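Local coordinates for protein putative adhesin (Komagataella phaffii, PDB 5FX8) that is a putative yeast adhesin, of which this is the N-terminal part, and may take part in cell-cell interaction through salt bridges and hydrogen bonds, at residues C[10-15]-C[306-311]; C[27-32]-C[90-95]; C[68-73]-C[106-111]. All coordinates share one frame; numbering follows the deposited sequence.

Overall arrangement
Contact 1 lies at the surface and is ionic, whereas contacts 2 and 3 are buried and made of apolar side chains, mostly phenylalanines. All three reach the same mixed sheet, built mostly from the first cohesin-like domain and completed by strand 312-319. Contacts 2 and 3 sit in its interior, their centres about 8 Å apart, and neighbouring strands 25-31 and 101-114 join them by backbone hydrogen bonds. Contact 1, its centre about 12 Å from that of contact 3, ties the turn after strand 4-11 to the loop returning from the second domain's sheet. That loop also hydrogen-bonds to strand 101-114 through Arg-308 and Thr-309. Charge sits at the surface between the domains, aromatic packing inside the first.

Contact 1 (C[10-15]-C[306-311]); sequences VSERTD and ASRTDT
Glu-12 and Arg-308 meet end-on in a two-pronged salt bridge, and they carry the whole contact. Each carboxylate oxygen takes one terminal nitrogen of the guanidinium through its syn lone pair, the side facing the other oxygen: OE1 of Glu-12 receives NH2 of Arg-308 at 2.5 Å, a bond of 166°, and OE2 of Glu-12 receives NH1 of Arg-308 at 3.1 Å. A third, weak bond runs from NH1 of Arg-308 to OE1 of Glu-12. The two flat groups are nearly coplanar, their planes 22° apart, which lets both N-H groups point straight at their acceptors.

Both side chains reach into the gap, crossing at about a right angle. CG of Glu-12 is anti to the backbone N (chi1 -180°), and the extended chain beyond it carries the carboxylate outward; the nearest CA atoms, those of Glu-12 and Arg-308, lie 11.0 Å apart. Arg-308 instead bends at chi2 and chi3.

A hydrogen bond within the loop is consistent with that bend: NE of Arg-308 donates to O of Ala-306 at 2.8 Å, almost in line with the carbonyl. With the glutamate at one edge and this oxygen at another, the rotation of the guanidinium is fixed. Trp-24 and Tyr-304 add cation-pi contacts.

Strand 4-11 is thereby joined, at the turn that follows it, to the chain returning from strand 294-304 of the second domain's sheet. Because three oxygens ring the guanidinium, the pair is directional as well as ionic, and the two charges probably offset each other at this surface position.

Contact 2 (C[27-32]-C[90-95]); sequences VSFVFS and LTFTFS
Phe-92 inserts its ring between Phe-29 and Phe-31, forming an aromatic cluster in the core of the first cohesin-like domain. Strands 25-31 and 89-94 face each other with their axes 12.0 Å apart and their directions 35° apart, close to the aligned face-to-face packing of a beta-sandwich; the rings fill the gap.

From CB, Phe-92 heads toward the opposite strand, and CG stands anti to the carbonyl carbon (chi1 -60°), which sends the ring across. On the way out, CD2 of Phe-92 meets CZ of Phe-31 at 3.8 Å. CE2 of Phe-92 lies equally close to that CZ, with CE1 of Phe-31 a little farther. Here Phe-31 presents its edge to the face of Phe-92, a T-shaped pair with centroids 5.4 Å apart. At the tip the roles change, for CZ of Phe-92 points into a face of Phe-29, and these ring planes meet at 64°. Phe-92 therefore offers a face to one partner and an edge to the other, something a flat, wide ring does well.

Leu-90 extends the apolar patch along the strand, its CD2 lying 3.9 Å from CE1 of Phe-29. Phe-314 meets Phe-31, and Val-48 lies against Phe-29, so the cluster continues into neighbouring strands. The tip of Phe-92 is seated over the root of the Phe-29 ring: its CZ is 3.8 Å from CG and 4.1 Å from CB of Phe-29.

Contact 3 (C[68-73]-C[106-111]); sequences SEFFTT and GVVFFT
The ring of Phe-70 lies across Val-108 and touches Phe-110 with its tip, and the conformations of these three side chains make the contact. In Phe-70, CG is anti to the carbonyl carbon (chi1 -67°), and the ring is laid toward strand 101-114 with one face over the valine. Val-108 answers with both branches. Its CG2 rises close to the ring normal, 3.9 Å from the Phe-70 centroid, a CH-pi contact whose nearest ring atom is CD2 of Phe-70 at 3.7 Å. Its CG1, roughly anti to the backbone N (chi1 161°), reaches the far end of the same ring, 4.0 Å from CZ of Phe-70. Branching at CB is what suits valine here, because one short side chain spans the ring from root to tip.

CB of Phe-110 does not point at strand 68-72, but a first torsion like that of Phe-70 brings the ring's far end to it, CZ of Phe-110 lying 3.8 Å from CZ of Phe-70. The planes are 88° apart and the approach is oblique. Across the Phe-70 ring from Val-108, OG of Ser-68 sits over the opposite face, toward the rim.

Backbone pairing does not join these two segments directly: strand 312-319 lies between strands 68-72 and 101-114, pairing with both, and its Ala-313 and Phe-314 also touch Phe-70. The chemistry is thus wholly apolar across the gap, shape and dispersion doing the work, as befits side chains buried inside the curled sheet.

Contact 1 (C[10-15]-C[306-311])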
loop_
_atom_site.group_PDB
_atom_site.type_symbol
_atom_site.label_atom_id
_atom_site.label_comp_id
_atom_site.label_asym_id
_atom_site.label_seq_id
_atom_site.Cartn_x
_atom_site.Cartn_y
_atom_site.Cartn_z
ATOM N N VAL C 10 -45.787 29.520 34.884
ATOM C CA VAL C 10 -45.268 28.439 34.066
ATOM C C VAL C 10 -44.462 29.062 32.942
ATOM O O VAL C 10 -44.461 30.280 32.748
ATOM C CB VAL C 10 -46.368 27.534 33.486
ATOM C CG1 VAL C 10 -47.241 27.010 34.582
ATOM C CG2 VAL C 10 -47.185 28.283 32.483
ATOM N N SER C 11 -43.770 28.207 32.207
ATOM C CA SER C 11 -42.982 28.624 31.061
ATOM C C SER C 11 -43.879 28.647 29.837
ATOM O O SER C 11 -44.608 27.688 29.587
ATOM C CB SER C 11 -41.812 27.668 30.841
ATOM O OG SER C 11 -41.202 27.889 29.589
ATOM N N GLU C 12 -43.831 29.744 29.082
ATOM C CA GLU C 12 -44.579 29.784 27.831
ATOM C C GLU C 12 -44.065 28.729 26.859
ATOM O O GLU C 12 -44.840 28.177 26.070
ATOM C CB GLU C 12 -44.515 31.189 27.226
ATOM C CG GLU C 12 -45.262 31.359 25.921
ATOM C CD GLU C 12 -45.607 32.822 25.563
ATOM O OE1 GLU C 12 -44.730 33.711 25.571
ATOM O OE2 GLU C 12 -46.787 33.076 25.272
ATOM N N ARG C 13 -42.775 28.402 26.943
ATOM C CA ARG C 13 -42.175 27.411 26.056
ATOM C C ARG C 13 -42.696 26.011 26.349
ATOM O O ARG C 13 -43.195 25.326 25.454
ATOM C CB ARG C 13 -40.659 27.473 26.200
ATOM C CG ARG C 13 -39.895 26.488 25.384
ATOM C CD ARG C 13 -38.405 26.695 25.568
ATOM N NE ARG C 13 -37.944 26.415 26.926
ATOM C CZ ARG C 13 -37.660 25.201 27.396
ATOM N NH1 ARG C 13 -37.808 24.130 26.629
ATOM N NH2 ARG C 13 -37.249 25.049 28.651
ATOM N N THR C 14 -42.606 25.569 27.597
ATOM C CA THR C 14 -43.003 24.212 27.943
ATOM C C THR C 14 -44.447 24.094 28.394
ATOM O O THR C 14 -45.000 22.991 28.330
ATOM C CB THR C 14 -42.115 23.676 29.051
ATOM O OG1 THR C 14 -42.403 24.397 30.251
ATOM C CG2 THR C 14 -40.662 23.872 28.693
ATOM N N ASP C 15 -45.064 25.194 28.851
ATOM C CA ASP C 15 -46.396 25.178 29.465
ATOM C C ASP C 15 -46.388 24.374 30.766
ATOM O O ASP C 15 -47.370 23.732 31.136
ATOM C CB ASP C 15 -47.455 24.648 28.484
ATOM C CG ASP C 15 -48.892 25.078 28.835
ATOM O OD1 ASP C 15 -49.159 25.542 29.963
ATOM O OD2 ASP C 15 -49.780 24.924 27.970
ATOM N N ALA C 306 -42.430 41.606 23.163
ATOM C CA ALA C 306 -42.941 42.333 24.310
ATOM C C ALA C 306 -43.749 41.407 25.204
ATOM O O ALA C 306 -44.172 40.333 24.795
ATOM C CB ALA C 306 -43.794 43.519 23.863
ATOM N N SER C 307 -43.951 41.844 26.441
ATOM C CA SER C 307 -44.884 41.171 27.334
ATOM C C SER C 307 -46.290 41.231 26.760
ATOM O O SER C 307 -46.725 42.259 26.249
ATOM C CB SER C 307 -44.864 41.826 28.710
ATOM O OG SER C 307 -43.596 41.722 29.328
ATOM N N ARG C 308 -47.011 40.130 26.862
ATOM C CA ARG C 308 -48.288 39.997 26.196
ATOM C C ARG C 308 -49.344 39.538 27.186
ATOM O O ARG C 308 -49.034 39.029 28.262
ATOM C CB ARG C 308 -48.181 39.029 25.014
ATOM C CG ARG C 308 -47.362 39.601 23.873
ATOM C CD ARG C 308 -46.518 38.567 23.180
ATOM N NE ARG C 308 -45.497 37.954 24.030
ATOM C CZ ARG C 308 -45.518 36.683 24.415
ATOM N NH1 ARG C 308 -46.495 35.887 24.016
ATOM N NH2 ARG C 308 -44.561 36.212 25.190
ATOM N N THR C 309 -50.605 39.732 26.808
ATOM C CA THR C 309 -51.720 39.331 27.644
ATOM C C THR C 309 -52.861 38.859 26.751
ATOM O O THR C 309 -52.679 38.660 25.554
ATOM C CB THR C 309 -52.128 40.481 28.568
ATOM O OG1 THR C 309 -53.130 39.998 29.452
ATOM C CG2 THR C 309 -52.689 41.625 27.783
ATOM N N ASP C 310 -54.037 38.648 27.337
ATOM C CA ASP C 310 -55.258 38.361 26.581
ATOM C C ASP C 310 -56.414 39.099 27.239
ATOM O O ASP C 310 -56.819 38.760 28.353
ATOM C CB ASP C 310 -55.550 36.864 26.502
ATOM C CG ASP C 310 -56.825 36.547 25.682
ATOM O OD1 ASP C 310 -57.443 37.474 25.097
ATOM O OD2 ASP C 310 -57.200 35.352 25.583
ATOM N N THR C 311 -56.975 40.080 26.535
ATOM C CA THR C 311 -57.984 40.916 27.159
ATOM C C THR C 311 -59.315 40.211 27.317
ATOM O O THR C 311 -60.110 40.625 28.158
ATOM C CB THR C 311 -58.172 42.201 26.379
ATOM O OG1 THR C 311 -58.714 41.911 25.087
ATOM C CG2 THR C 311 -56.863 42.869 26.243
#

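Contact 2 (C[27-32]-C[90-95])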
loop_
_atom_site.group_PDB
_atom_site.type_symbol
_atom_site.label_atom_id
_atom_site.label_comp_id
_atom_site.label_asym_id
_atom_site.label_seq_id
_atom_site.Cartn_x
_atom_site.Cartn_y
_atom_site.Cartn_z
ATOM N N VAL C 27 -47.428 34.559 33.857
ATOM C CA VAL C 27 -47.858 34.829 35.228
ATOM C C VAL C 27 -49.367 35.042 35.220
ATOM O O VAL C 27 -49.837 36.085 34.768
ATOM C CB VAL C 27 -47.144 36.048 35.816
ATOM C CG1 VAL C 27 -47.622 36.290 37.207
ATOM C CG2 VAL C 27 -45.684 35.827 35.832
ATOM N N SER C 28 -50.130 34.087 35.753
ATOM C CA SER C 28 -51.587 34.051 35.642
ATOM C C SER C 28 -52.269 34.393 36.961
ATOM O O SER C 28 -51.989 33.783 37.992
ATOM C CB SER C 28 -52.053 32.676 35.186
ATOM O OG SER C 28 -51.552 32.395 33.904
ATOM N N PHE C 29 -53.204 35.330 36.915
ATOM C CA PHE C 29 -53.960 35.747 38.094
ATOM C C PHE C 29 -55.369 35.196 37.952
ATOM O O PHE C 29 -56.147 35.683 37.140
ATOM C CB PHE C 29 -53.956 37.269 38.239
ATOM C CG PHE C 29 -52.594 37.844 38.455
ATOM C CD1 PHE C 29 -51.795 38.196 37.380
ATOM C CD2 PHE C 29 -52.090 37.993 39.729
ATOM C CE1 PHE C 29 -50.535 38.704 37.563
ATOM C CE2 PHE C 29 -50.838 38.516 39.928
ATOM C CZ PHE C 29 -50.057 38.871 38.834
ATOM N N VAL C 30 -55.675 34.167 38.703
ATOM C CA VAL C 30 -56.957 33.492 38.614
ATOM C C VAL C 30 -57.951 34.216 39.505
ATOM O O VAL C 30 -57.647 34.521 40.661
ATOM C CB VAL C 30 -56.820 32.016 39.017
ATOM C CG1 VAL C 30 -58.157 31.287 38.941
ATOM C CG2 VAL C 30 -55.821 31.356 38.130
ATOM N N PHE C 31 -59.137 34.488 38.964
ATOM C CA PHE C 31 -60.217 35.157 39.673
ATOM C C PHE C 31 -61.408 34.222 39.748
ATOM O O PHE C 31 -61.851 33.698 38.726
ATOM C CB PHE C 31 -60.623 36.451 38.982
ATOM C CG PHE C 31 -59.583 37.532 39.035
ATOM C CD1 PHE C 31 -58.552 37.564 38.127
ATOM C CD2 PHE C 31 -59.663 38.534 39.970
ATOM C CE1 PHE C 31 -57.626 38.548 38.161
ATOM C CE2 PHE C 31 -58.737 39.522 40.002
ATOM C CZ PHE C 31 -57.711 39.523 39.092
ATOM N N SER C 32 -61.923 34.016 40.955
ATOM C CA SER C 32 -63.058 33.135 41.165
ATOM C C SER C 32 -63.859 33.612 42.366
ATOM O O SER C 32 -63.376 34.372 43.201
ATOM C CB SER C 32 -62.624 31.685 41.377
ATOM O OG SER C 32 -63.735 30.861 41.667
ATOM N N LEU C 90 -48.711 45.493 41.146
ATOM C CA LEU C 90 -49.695 45.489 40.081
ATOM C C LEU C 90 -51.059 45.796 40.683
ATOM O O LEU C 90 -51.466 45.145 41.645
ATOM C CB LEU C 90 -49.698 44.138 39.368
ATOM C CG LEU C 90 -50.560 44.000 38.117
ATOM C CD1 LEU C 90 -50.075 44.947 37.049
ATOM C CD2 LEU C 90 -50.581 42.589 37.595
ATOM N N THR C 91 -51.757 46.790 40.141
ATOM C CA THR C 91 -53.055 47.184 40.670
ATOM C C THR C 91 -54.156 46.802 39.697
ATOM O O THR C 91 -54.139 47.218 38.543
ATOM C CB THR C 91 -53.115 48.683 40.941
ATOM O OG1 THR C 91 -52.007 49.078 41.751
ATOM C CG2 THR C 91 -54.398 49.015 41.654
ATOM N N PHE C 92 -55.124 46.037 40.160
ATOM C CA PHE C 92 -56.311 45.783 39.363
ATOM C C PHE C 92 -57.390 46.745 39.831
ATOM O O PHE C 92 -57.615 46.889 41.033
ATOM C CB PHE C 92 -56.779 44.338 39.513
ATOM C CG PHE C 92 -55.768 43.313 39.083
ATOM C CD1 PHE C 92 -54.688 42.993 39.878
ATOM C CD2 PHE C 92 -55.927 42.631 37.910
ATOM C CE1 PHE C 92 -53.778 42.044 39.483
ATOM C CE2 PHE C 92 -55.030 41.693 37.528
ATOM C CZ PHE C 92 -53.951 41.399 38.310
ATOM N N THR C 93 -58.030 47.425 38.893
ATOM C CA THR C 93 -59.041 48.424 39.209
ATOM C C THR C 93 -60.312 48.123 38.434
ATOM O O THR C 93 -60.349 48.286 37.217
ATOM C CB THR C 93 -58.531 49.811 38.883
ATOM O OG1 THR C 93 -57.354 50.058 39.649
ATOM C CG2 THR C 93 -59.572 50.828 39.210
ATOM N N PHE C 94 -61.357 47.716 39.136
ATOM C CA PHE C 94 -62.613 47.400 38.481
ATOM C C PHE C 94 -63.324 48.664 37.999
ATOM O O PHE C 94 -63.130 49.755 38.537
ATOM C CB PHE C 94 -63.498 46.621 39.434
ATOM C CG PHE C 94 -62.954 45.286 39.810
ATOM C CD1 PHE C 94 -62.028 45.155 40.818
ATOM C CD2 PHE C 94 -63.393 44.147 39.174
ATOM C CE1 PHE C 94 -61.546 43.908 41.164
ATOM C CE2 PHE C 94 -62.914 42.916 39.524
ATOM C CZ PHE C 94 -61.996 42.795 40.508
ATOM N N SER C 95 -64.177 48.500 36.986
ATOM C CA SER C 95 -64.744 49.625 36.220
ATOM C C SER C 95 -66.269 49.625 36.330
ATOM O O SER C 95 -66.999 49.465 35.343
ATOM C CB SER C 95 -64.284 49.538 34.745
ATOM O OG SER C 95 -62.892 49.239 34.619
#

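Contact 3 (C[68-73]-C[106-111])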
loop_
_atom_site.group_PDB
_atom_site.type_symbol
_atom_site.label_atom_id
_atom_site.label_comp_id
_atom_site.label_asym_id
_atom_site.label_seq_id
_atom_site.Cartn_x
_atom_site.Cartn_y
_atom_site.Cartn_z
ATOM N N SER C 68 -53.751 47.859 30.616
ATOM C CA SER C 68 -54.751 47.334 29.719
ATOM C C SER C 68 -56.075 47.273 30.451
ATOM O O SER C 68 -56.130 47.312 31.676
ATOM C CB SER C 68 -54.362 45.954 29.202
ATOM O OG SER C 68 -55.286 45.498 28.237
ATOM N N GLU C 69 -57.136 47.193 29.673
ATOM C CA GLU C 69 -58.487 46.896 30.113
ATOM C C GLU C 69 -58.780 45.421 29.861
ATOM O O GLU C 69 -58.302 44.853 28.882
ATOM C CB GLU C 69 -59.467 47.769 29.335
ATOM C CG GLU C 69 -60.919 47.581 29.685
ATOM C CD GLU C 69 -61.310 48.465 30.789
ATOM O OE1 GLU C 69 -60.676 49.511 30.908
ATOM O OE2 GLU C 69 -62.238 48.125 31.521
ATOM N N PHE C 70 -59.586 44.801 30.725
ATOM C CA PHE C 70 -59.949 43.399 30.540
ATOM C C PHE C 70 -61.465 43.223 30.488
ATOM O O PHE C 70 -62.205 43.895 31.206
ATOM C CB PHE C 70 -59.315 42.544 31.630
ATOM C CG PHE C 70 -57.824 42.497 31.536
ATOM C CD1 PHE C 70 -57.048 43.509 32.069
ATOM C CD2 PHE C 70 -57.201 41.473 30.865
ATOM C CE1 PHE C 70 -55.682 43.487 31.945
ATOM C CE2 PHE C 70 -55.833 41.442 30.737
ATOM C CZ PHE C 70 -55.069 42.442 31.279
ATOM N N PHE C 71 -61.922 42.316 29.621
ATOM C CA PHE C 71 -63.325 42.155 29.273
ATOM C C PHE C 71 -63.761 40.720 29.518
ATOM O O PHE C 71 -62.941 39.832 29.734
ATOM C CB PHE C 71 -63.587 42.522 27.806
ATOM C CG PHE C 71 -63.059 43.851 27.419
ATOM C CD1 PHE C 71 -61.725 44.015 27.111
ATOM C CD2 PHE C 71 -63.880 44.942 27.367
ATOM C CE1 PHE C 71 -61.229 45.235 26.768
ATOM C CE2 PHE C 71 -63.377 46.170 27.020
ATOM C CZ PHE C 71 -62.053 46.312 26.720
ATOM N N THR C 72 -65.079 40.505 29.508
ATOM C CA THR C 72 -65.630 39.164 29.420
ATOM C C THR C 72 -65.522 38.672 27.989
ATOM O O THR C 72 -65.240 39.435 27.067
ATOM C CB THR C 72 -67.094 39.129 29.835
ATOM O OG1 THR C 72 -67.834 39.979 28.958
ATOM C CG2 THR C 72 -67.280 39.605 31.255
ATOM N N THR C 73 -65.760 37.373 27.800
ATOM C CA THR C 73 -65.781 36.827 26.449
ATOM C C THR C 73 -66.841 37.505 25.601
ATOM O O THR C 73 -66.741 37.517 24.377
ATOM C CB THR C 73 -66.046 35.340 26.503
ATOM O OG1 THR C 73 -67.301 35.141 27.148
ATOM C CG2 THR C 73 -64.985 34.638 27.314
ATOM N N GLY C 106 -62.408 34.436 35.900
ATOM C CA GLY C 106 -61.520 34.724 34.790
ATOM C C GLY C 106 -60.071 34.544 35.175
ATOM O O GLY C 106 -59.737 34.284 36.329
ATOM N N VAL C 107 -59.205 34.688 34.178
ATOM C CA VAL C 107 -57.764 34.621 34.378
ATOM C C VAL C 107 -57.117 35.810 33.668
ATOM O O VAL C 107 -57.265 35.973 32.451
ATOM C CB VAL C 107 -57.159 33.298 33.865
ATOM C CG1 VAL C 107 -55.676 33.277 34.178
ATOM C CG2 VAL C 107 -57.856 32.077 34.452
ATOM N N VAL C 108 -56.396 36.632 34.413
ATOM C CA VAL C 108 -55.547 37.654 33.823
ATOM C C VAL C 108 -54.119 37.139 33.860
ATOM O O VAL C 108 -53.621 36.734 34.915
ATOM C CB VAL C 108 -55.681 39.001 34.559
ATOM C CG1 VAL C 108 -54.484 39.905 34.267
ATOM C CG2 VAL C 108 -56.959 39.706 34.157
ATOM N N PHE C 109 -53.463 37.126 32.712
ATOM C CA PHE C 109 -52.072 36.720 32.663
ATOM C C PHE C 109 -51.244 37.742 31.906
ATOM O O PHE C 109 -51.739 38.469 31.045
ATOM C CB PHE C 109 -51.910 35.330 32.045
ATOM C CG PHE C 109 -52.080 35.284 30.565
ATOM C CD1 PHE C 109 -51.022 35.559 29.725
ATOM C CD2 PHE C 109 -53.281 34.888 30.015
ATOM C CE1 PHE C 109 -51.171 35.505 28.380
ATOM C CE2 PHE C 109 -53.428 34.821 28.661
ATOM C CZ PHE C 109 -52.371 35.129 27.844
ATOM N N PHE C 110 -49.980 37.801 32.265
ATOM C CA PHE C 110 -48.978 38.532 31.524
ATOM C C PHE C 110 -47.765 37.634 31.331
ATOM O O PHE C 110 -47.530 36.716 32.119
ATOM C CB PHE C 110 -48.553 39.790 32.246
ATOM C CG PHE C 110 -49.645 40.768 32.461
ATOM C CD1 PHE C 110 -49.968 41.691 31.481
ATOM C CD2 PHE C 110 -50.331 40.804 33.661
ATOM C CE1 PHE C 110 -50.966 42.636 31.697
ATOM C CE2 PHE C 110 -51.329 41.737 33.881
ATOM C CZ PHE C 110 -51.649 42.649 32.898
ATOM N N THR C 111 -46.999 37.899 30.271
ATOM C CA THR C 111 -45.765 37.175 30.008
ATOM C C THR C 111 -44.597 38.045 30.454
ATOM O O THR C 111 -44.411 39.158 29.961
ATOM C CB THR C 111 -45.623 36.770 28.536
ATOM O OG1 THR C 111 -45.529 37.930 27.709
ATOM C CG2 THR C 111 -46.786 35.943 28.083
#